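Local coordinates for protein tyrocidine synthetase 3 (Brevibacillus brevis, PDB 2JGP) that probably forms peptide bonds during nonribosomal assembly of the antibiotic tyrocidine, through a peptidyl carrier domain joined to a condensation domain, at residues A[121-133]-A[441-453]. Residues are numbered along the deposited sequence; the frame is centred on the assembly and turned at random.
Sequences MPSTMLIEGKLER and VMTLPECTLAPFM
Leu126 and Glu128 pair with Ala450 and Thr448 as strand 447-451 adds itself, antiparallel, to the edge of the sheet in the condensation domain, a fold of the CoA-dependent acyltransferase type. This late strand, more than 300 residues on in the chain, covers the side of strand 123-129 that strand 213-220 does not. Four backbone hydrogen bonds form the ladder; Leu126 N to Ala450 O is short at 2.6 Å, and Glu128 N gives Thr448 O a nearly straight bond (176°).

The face bearing Ile127 and Leu449 is buried and apolar. These two run side by side, Ile127 CG1 3.8 Å from Leu449 CD2, while Ile127 CG2, anti to the backbone N, turns to Cys447 CB at 3.9 Å. At the partly exposed end of this face Met125, its CG anti to the backbone N (chi1 -177°), crosses Leu449 with SD 3.9 Å from Leu449 CB. At Gly129 the strands close to 4.1 Å between its CA and that of Cys447, whose SG lies 3.4 Å from Lys130 N.

The other face, bearing Leu126, Glu128, Thr448 and Ala450, is more open, and both ends of the ladder slacken. Lys130 N reaches Glu446 O only weakly, as does Met453 N the hydroxyl of Thr124. The Phe452 side chain packs on Glu180 and Arg184 of helix 180-189. Between the strands, the backbone carbonyl Glu128 O takes two donors from one residue, Thr448 N and, in the carbonyl plane on a lone pair, Thr448 OG1 at 3.1 Å.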
ATOM      1  N   MET A 121     -10.329   3.232 -12.535  1.00 63.57           N
ATOM      2  CA  MET A 121      -9.147   3.998 -12.195  1.00 63.37           C
ATOM      3  C   MET A 121      -8.886   5.020 -13.297  1.00 63.07           C
ATOM      4  O   MET A 121      -7.929   4.879 -14.058  1.00 62.84           O
ATOM      5  CB  MET A 121      -7.943   3.065 -12.085  1.00 63.40           C
ATOM      6  CG  MET A 121      -8.064   2.023 -11.001  1.00 63.86           C
ATOM      7  SD  MET A 121      -6.650   0.910 -10.971  1.00 65.33           S
ATOM      8  CE  MET A 121      -5.337   2.010 -10.457  1.00 66.37           C
ATOM      9  N   PRO A 122      -9.751   6.038 -13.408  1.00 63.32           N
ATOM     10  CA  PRO A 122      -9.575   7.040 -14.457  1.00 63.46           C
ATOM     11  C   PRO A 122      -8.488   8.069 -14.146  1.00 63.72           C
ATOM     12  O   PRO A 122      -8.289   8.430 -12.986  1.00 63.04           O
ATOM     13  CB  PRO A 122     -10.940   7.726 -14.509  1.00 63.89           C
ATOM     14  CG  PRO A 122     -11.476   7.586 -13.135  1.00 63.80           C
ATOM     15  CD  PRO A 122     -10.956   6.292 -12.598  1.00 63.46           C
ATOM     16  N   SER A 123      -7.805   8.533 -15.191  1.00 64.05           N
ATOM     17  CA  SER A 123      -6.866   9.645 -15.087  1.00 64.46           C
ATOM     18  C   SER A 123      -6.975  10.520 -16.336  1.00 64.80           C
ATOM     19  O   SER A 123      -7.389  10.055 -17.406  1.00 64.01           O
ATOM     20  CB  SER A 123      -5.433   9.141 -14.934  1.00 64.83           C
ATOM     21  OG  SER A 123      -4.995   8.471 -16.105  1.00 65.91           O
ATOM     22  N   THR A 124      -6.618  11.789 -16.179  1.00 65.12           N
ATOM     23  CA  THR A 124      -6.570  12.729 -17.289  1.00 65.82           C
ATOM     24  C   THR A 124      -5.245  13.470 -17.228  1.00 66.20           C
ATOM     25  O   THR A 124      -4.753  13.788 -16.143  1.00 66.14           O
ATOM     26  CB  THR A 124      -7.728  13.741 -17.240  1.00 65.83           C
ATOM     27  OG1 THR A 124      -7.734  14.404 -15.969  1.00 66.59           O
ATOM     28  CG2 THR A 124      -9.058  13.037 -17.445  1.00 66.48           C
ATOM     29  N   MET A 125      -4.664  13.713 -18.398  1.00 66.73           N
ATOM     30  CA  MET A 125      -3.384  14.397 -18.506  1.00 67.40           C
ATOM     31  C   MET A 125      -3.488  15.441 -19.598  1.00 67.34           C
ATOM     32  O   MET A 125      -3.932  15.133 -20.704  1.00 67.27           O
ATOM     33  CB  MET A 125      -2.290  13.389 -18.854  1.00 67.78           C
ATOM     34  CG  MET A 125      -0.892  13.972 -18.932  1.00 69.61           C
ATOM     35  SD  MET A 125       0.361  12.680 -18.815  1.00 73.81           S
ATOM     36  CE  MET A 125      -0.117  11.626 -20.184  1.00 73.16           C
ATOM     37  N   LEU A 126      -3.105  16.675 -19.276  1.00 67.36           N
ATOM     38  CA  LEU A 126      -3.010  17.740 -20.272  1.00 67.47           C
ATOM     39  C   LEU A 126      -1.659  17.641 -20.977  1.00 67.48           C
ATOM     40  O   LEU A 126      -0.607  17.709 -20.329  1.00 67.43           O
ATOM     41  CB  LEU A 126      -3.154  19.122 -19.621  1.00 67.44           C
ATOM     42  CG  LEU A 126      -3.003  20.326 -20.563  1.00 67.63           C
ATOM     43  CD1 LEU A 126      -4.084  20.312 -21.642  1.00 66.91           C
ATOM     44  CD2 LEU A 126      -3.033  21.636 -19.788  1.00 67.75           C
ATOM     45  N   ILE A 127      -1.697  17.479 -22.298  1.00 67.53           N
ATOM     46  CA  ILE A 127      -0.490  17.405 -23.113  1.00 67.69           C
ATOM     47  C   ILE A 127      -0.420  18.635 -24.007  1.00 67.87           C
ATOM     48  O   ILE A 127      -1.284  18.835 -24.861  1.00 67.62           O
ATOM     49  CB  ILE A 127      -0.469  16.142 -23.995  1.00 67.66           C
ATOM     50  CG1 ILE A 127      -0.569  14.881 -23.127  1.00 67.51           C
ATOM     51  CG2 ILE A 127       0.805  16.108 -24.842  1.00 67.63           C
ATOM     52  CD1 ILE A 127      -0.571  13.589 -23.921  1.00 67.31           C
ATOM     53  N   GLU A 128       0.610  19.453 -23.797  1.00 68.27           N
ATOM     54  CA  GLU A 128       0.823  20.664 -24.577  1.00 68.74           C
ATOM     55  C   GLU A 128       2.091  20.521 -25.411  1.00 68.78           C
ATOM     56  O   GLU A 128       3.198  20.467 -24.872  1.00 68.72           O
ATOM     57  CB  GLU A 128       0.914  21.878 -23.652  1.00 69.01           C
ATOM     58  CG  GLU A 128      -0.438  22.318 -23.108  1.00 69.84           C
ATOM     59  CD  GLU A 128      -0.334  23.125 -21.826  1.00 71.00           C
ATOM     60  OE1 GLU A 128       0.203  22.598 -20.826  1.00 72.24           O
ATOM     61  OE2 GLU A 128      -0.807  24.280 -21.813  1.00 71.21           O
ATOM     62  N   GLY A 129       1.913  20.453 -26.727  1.00 68.79           N
ATOM     63  CA  GLY A 129       3.010  20.213 -27.658  1.00 68.88           C
ATOM     64  C   GLY A 129       2.507  19.555 -28.929  1.00 68.91           C
ATOM     65  O   GLY A 129       1.300  19.485 -29.159  1.00 68.70           O
ATOM     66  N   LYS A 130       3.431  19.051 -29.741  1.00 69.05           N
ATOM     67  CA  LYS A 130       3.094  18.549 -31.076  1.00 69.18           C
ATOM     68  C   LYS A 130       2.165  17.332 -31.020  1.00 69.10           C
ATOM     69  O   LYS A 130       1.034  17.397 -31.509  1.00 69.59           O
ATOM     70  CB  LYS A 130       4.364  18.228 -31.875  1.00 69.25           C
ATOM     71  CG  LYS A 130       5.326  19.406 -32.049  1.00 69.59           C
ATOM     72  CD  LYS A 130       4.685  20.625 -32.721  1.00 69.98           C
ATOM     73  CE  LYS A 130       4.305  20.355 -34.173  1.00 70.01           C
ATOM     74  NZ  LYS A 130       3.886  21.598 -34.874  1.00 69.87           N
ATOM     75  N   LEU A 131       2.656  16.246 -30.422  1.00 68.67           N
ATOM     76  CA  LEU A 131       1.899  15.002 -30.185  1.00 68.29           C
ATOM     77  C   LEU A 131       1.347  14.334 -31.455  1.00 67.93           C
ATOM     78  O   LEU A 131       0.562  14.931 -32.192  1.00 68.01           O
ATOM     79  CB  LEU A 131       0.761  15.234 -29.175  1.00 68.18           C
ATOM     80  CG  LEU A 131       0.626  14.230 -28.018  1.00 68.52           C
ATOM     81  CD1 LEU A 131      -0.819  14.162 -27.531  1.00 67.51           C
ATOM     82  CD2 LEU A 131       1.124  12.832 -28.382  1.00 68.57           C
ATOM     83  N   GLU A 132       1.755  13.088 -31.694  1.00 67.44           N
ATOM     84  CA  GLU A 132       1.256  12.297 -32.820  1.00 67.20           C
ATOM     85  C   GLU A 132       0.282  11.244 -32.316  1.00 66.98           C
ATOM     86  O   GLU A 132       0.659  10.383 -31.517  1.00 66.62           O
ATOM     87  CB  GLU A 132       2.407  11.607 -33.544  1.00 67.30           C
ATOM     88  CG  GLU A 132       3.421  12.558 -34.155  1.00 67.62           C
ATOM     89  CD  GLU A 132       4.506  11.833 -34.923  1.00 68.27           C
ATOM     90  OE1 GLU A 132       5.667  12.294 -34.891  1.00 68.67           O
ATOM     91  OE2 GLU A 132       4.202  10.797 -35.555  1.00 68.80           O
ATOM     92  N   ARG A 133      -0.962  11.302 -32.790  1.00 66.63           N
ATOM     93  CA  ARG A 133      -2.007  10.416 -32.282  1.00 66.60           C
ATOM     94  C   ARG A 133      -1.718   8.934 -32.546  1.00 66.30           C
ATOM     95  O   ARG A 133      -2.029   8.087 -31.707  1.00 66.25           O
ATOM     96  CB  ARG A 133      -3.398  10.812 -32.807  1.00 66.72           C
ATOM     97  CG  ARG A 133      -3.609  10.705 -34.316  1.00 67.61           C
ATOM     98  CD  ARG A 133      -5.052  10.319 -34.631  1.00 69.05           C
ATOM     99  NE  ARG A 133      -5.314  10.238 -36.068  1.00 69.84           N
ATOM    100  CZ  ARG A 133      -5.577  11.277 -36.860  1.00 70.94           C
ATOM    101  NH1 ARG A 133      -5.609  12.518 -36.376  1.00 71.46           N
ATOM    102  NH2 ARG A 133      -5.801  11.074 -38.157  1.00 71.06           N
ATOM    103  N   VAL A 441       5.256  17.675 -13.747  1.00 86.88           N
ATOM    104  CA  VAL A 441       5.562  17.583 -15.183  1.00 86.80           C
ATOM    105  C   VAL A 441       6.841  16.777 -15.453  1.00 86.69           C
ATOM    106  O   VAL A 441       7.934  17.180 -15.045  1.00 86.81           O
ATOM    107  CB  VAL A 441       5.687  18.988 -15.829  1.00 86.82           C
ATOM    108  CG1 VAL A 441       6.618  19.881 -15.015  1.00 86.89           C
ATOM    109  CG2 VAL A 441       6.162  18.879 -17.277  1.00 86.88           C
ATOM    110  N   MET A 442       6.695  15.644 -16.144  1.00 86.42           N
ATOM    111  CA  MET A 442       7.830  14.758 -16.452  1.00 86.15           C
ATOM    112  C   MET A 442       8.360  14.927 -17.880  1.00 85.75           C
ATOM    113  O   MET A 442       9.469  14.487 -18.185  1.00 85.80           O
ATOM    114  CB  MET A 442       7.471  13.293 -16.171  1.00 86.22           C
ATOM    115  CG  MET A 442       6.437  12.675 -17.102  1.00 86.45           C
ATOM    116  SD  MET A 442       5.902  11.057 -16.510  1.00 86.77           S
ATOM    117  CE  MET A 442       4.979  11.514 -15.043  1.00 86.82           C
ATOM    118  N   THR A 443       7.555  15.546 -18.746  1.00 85.22           N
ATOM    119  CA  THR A 443       7.988  16.034 -20.067  1.00 84.74           C
ATOM    120  C   THR A 443       8.285  14.965 -21.129  1.00 84.20           C
ATOM    121  O   THR A 443       8.636  13.824 -20.823  1.00 84.12           O
ATOM    122  CB  THR A 443       9.221  16.987 -19.973  1.00 84.78           C
ATOM    123  OG1 THR A 443      10.408  16.238 -19.679  1.00 84.77           O
ATOM    124  CG2 THR A 443       9.005  18.059 -18.908  1.00 84.87           C
ATOM    125  N   LEU A 444       8.133  15.384 -22.384  1.00 83.50           N
ATOM    126  CA  LEU A 444       8.459  14.590 -23.566  1.00 82.92           C
ATOM    127  C   LEU A 444       9.381  15.423 -24.463  1.00 82.36           C
ATOM    128  O   LEU A 444       9.560  16.618 -24.214  1.00 82.33           O
ATOM    129  CB  LEU A 444       7.176  14.215 -24.316  1.00 82.93           C
ATOM    130  CG  LEU A 444       6.642  12.801 -24.087  1.00 82.93           C
ATOM    131  CD1 LEU A 444       6.316  12.581 -22.622  1.00 83.11           C
ATOM    132  CD2 LEU A 444       5.417  12.552 -24.955  1.00 82.94           C
ATOM    133  N   PRO A 445       9.981  14.802 -25.498  1.00 81.63           N
ATOM    134  CA  PRO A 445      10.843  15.562 -26.412  1.00 81.16           C
ATOM    135  C   PRO A 445      10.205  16.835 -26.983  1.00 80.59           C
ATOM    136  O   PRO A 445      10.843  17.890 -26.987  1.00 80.58           O
ATOM    137  CB  PRO A 445      11.142  14.558 -27.541  1.00 81.19           C
ATOM    138  CG  PRO A 445      10.201  13.414 -27.334  1.00 81.39           C
ATOM    139  CD  PRO A 445       9.931  13.379 -25.872  1.00 81.61           C
ATOM    140  N   GLU A 446       8.962  16.731 -27.449  1.00 79.86           N
ATOM    141  CA  GLU A 446       8.271  17.848 -28.099  1.00 79.28           C
ATOM    142  C   GLU A 446       7.026  18.315 -27.335  1.00 78.68           C
ATOM    143  O   GLU A 446       6.281  19.162 -27.833  1.00 78.51           O
ATOM    144  CB  GLU A 446       7.871  17.445 -29.525  1.00 79.31           C
ATOM    145  CG  GLU A 446       9.042  17.072 -30.440  1.00 79.45           C
ATOM    146  CD  GLU A 446       9.717  18.274 -31.089  1.00 79.53           C
ATOM    147  OE1 GLU A 446       9.467  19.422 -30.664  1.00 79.66           O
ATOM    148  OE2 GLU A 446      10.505  18.065 -32.035  1.00 79.73           O
ATOM    149  N   CYS A 447       6.805  17.778 -26.134  1.00 77.97           N
ATOM    150  CA  CYS A 447       5.588  18.066 -25.366  1.00 77.44           C
ATOM    151  C   CYS A 447       5.852  18.265 -23.875  1.00 76.95           C
ATOM    152  O   CYS A 447       6.927  17.938 -23.372  1.00 76.89           O
ATOM    153  CB  CYS A 447       4.572  16.934 -25.548  1.00 77.41           C
ATOM    154  SG  CYS A 447       3.902  16.785 -27.213  1.00 77.40           S
ATOM    155  N   THR A 448       4.849  18.806 -23.185  1.00 76.35           N
ATOM    156  CA  THR A 448       4.878  18.976 -21.735  1.00 75.95           C
ATOM    157  C   THR A 448       3.620  18.362 -21.118  1.00 75.48           C
ATOM    158  O   THR A 448       2.503  18.653 -21.549  1.00 75.41           O
ATOM    159  CB  THR A 448       4.956  20.462 -21.343  1.00 75.95           C
ATOM    160  OG1 THR A 448       3.832  21.165 -21.888  1.00 75.98           O
ATOM    161  CG2 THR A 448       6.240  21.087 -21.866  1.00 76.12           C
ATOM    162  N   LEU A 449       3.812  17.521 -20.105  1.00 75.00           N
ATOM    163  CA  LEU A 449       2.720  16.771 -19.489  1.00 74.58           C
ATOM    164  C   LEU A 449       2.332  17.378 -18.143  1.00 74.33           C
ATOM    165  O   LEU A 449       3.198  17.725 -17.344  1.00 74.28           O
ATOM    166  CB  LEU A 449       3.141  15.314 -19.288  1.00 74.57           C
ATOM    167  CG  LEU A 449       3.807  14.623 -20.482  1.00 74.38           C
ATOM    168  CD1 LEU A 449       4.159  13.187 -20.132  1.00 74.23           C
ATOM    169  CD2 LEU A 449       2.915  14.674 -21.714  1.00 74.03           C
ATOM    170  N   ALA A 450       1.030  17.497 -17.893  1.00 73.94           N
ATOM    171  CA  ALA A 450       0.536  18.061 -16.638  1.00 73.68           C
ATOM    172  C   ALA A 450      -0.889  17.592 -16.348  1.00 73.49           C
ATOM    173  O   ALA A 450      -1.549  17.047 -17.229  1.00 73.35           O
ATOM    174  CB  ALA A 450       0.591  19.581 -16.691  1.00 73.71           C
ATOM    175  N   PRO A 451      -1.365  17.791 -15.104  1.00 73.41           N
ATOM    176  CA  PRO A 451      -2.747  17.444 -14.764  1.00 73.27           C
ATOM    177  C   PRO A 451      -3.779  18.285 -15.516  1.00 73.16           C
ATOM    178  O   PRO A 451      -3.495  19.427 -15.878  1.00 73.15           O
ATOM    179  CB  PRO A 451      -2.825  17.741 -13.260  1.00 73.32           C
ATOM    180  CG  PRO A 451      -1.415  17.778 -12.792  1.00 73.36           C
ATOM    181  CD  PRO A 451      -0.640  18.322 -13.938  1.00 73.43           C
ATOM    182  N   PHE A 452      -4.960  17.714 -15.746  1.00 72.98           N
ATOM    183  CA  PHE A 452      -6.053  18.425 -16.406  1.00 72.94           C
ATOM    184  C   PHE A 452      -7.186  18.721 -15.427  1.00 73.07           C
ATOM    185  O   PHE A 452      -7.579  19.877 -15.260  1.00 73.11           O
ATOM    186  CB  PHE A 452      -6.578  17.621 -17.598  1.00 72.85           C
ATOM    187  CG  PHE A 452      -7.745  18.267 -18.296  1.00 72.52           C
ATOM    188  CD1 PHE A 452      -7.615  19.524 -18.871  1.00 72.25           C
ATOM    189  CD2 PHE A 452      -8.972  17.620 -18.376  1.00 72.21           C
ATOM    190  CE1 PHE A 452      -8.690  20.127 -19.513  1.00 72.05           C
ATOM    191  CE2 PHE A 452     -10.050  18.216 -19.020  1.00 72.21           C
ATOM    192  CZ  PHE A 452      -9.908  19.471 -19.588  1.00 72.03           C
ATOM    193  N   MET A 453      -7.712  17.674 -14.794  1.00 73.17           N
ATOM    194  CA  MET A 453      -8.804  17.816 -13.830  1.00 73.29           C
ATOM    195  C   MET A 453      -8.236  17.941 -12.421  1.00 73.37           C
ATOM    196  O   MET A 453      -7.811  16.953 -11.824  1.00 73.41           O
ATOM    197  CB  MET A 453      -9.752  16.612 -13.895  1.00 73.34           C
ATOM    198  CG  MET A 453     -10.419  16.388 -15.244  1.00 73.36           C
ATOM    199  SD  MET A 453     -11.474  17.745 -15.800  1.00 73.63           S
ATOM    200  CE  MET A 453     -12.675  17.820 -14.474  1.00 73.75           C
TER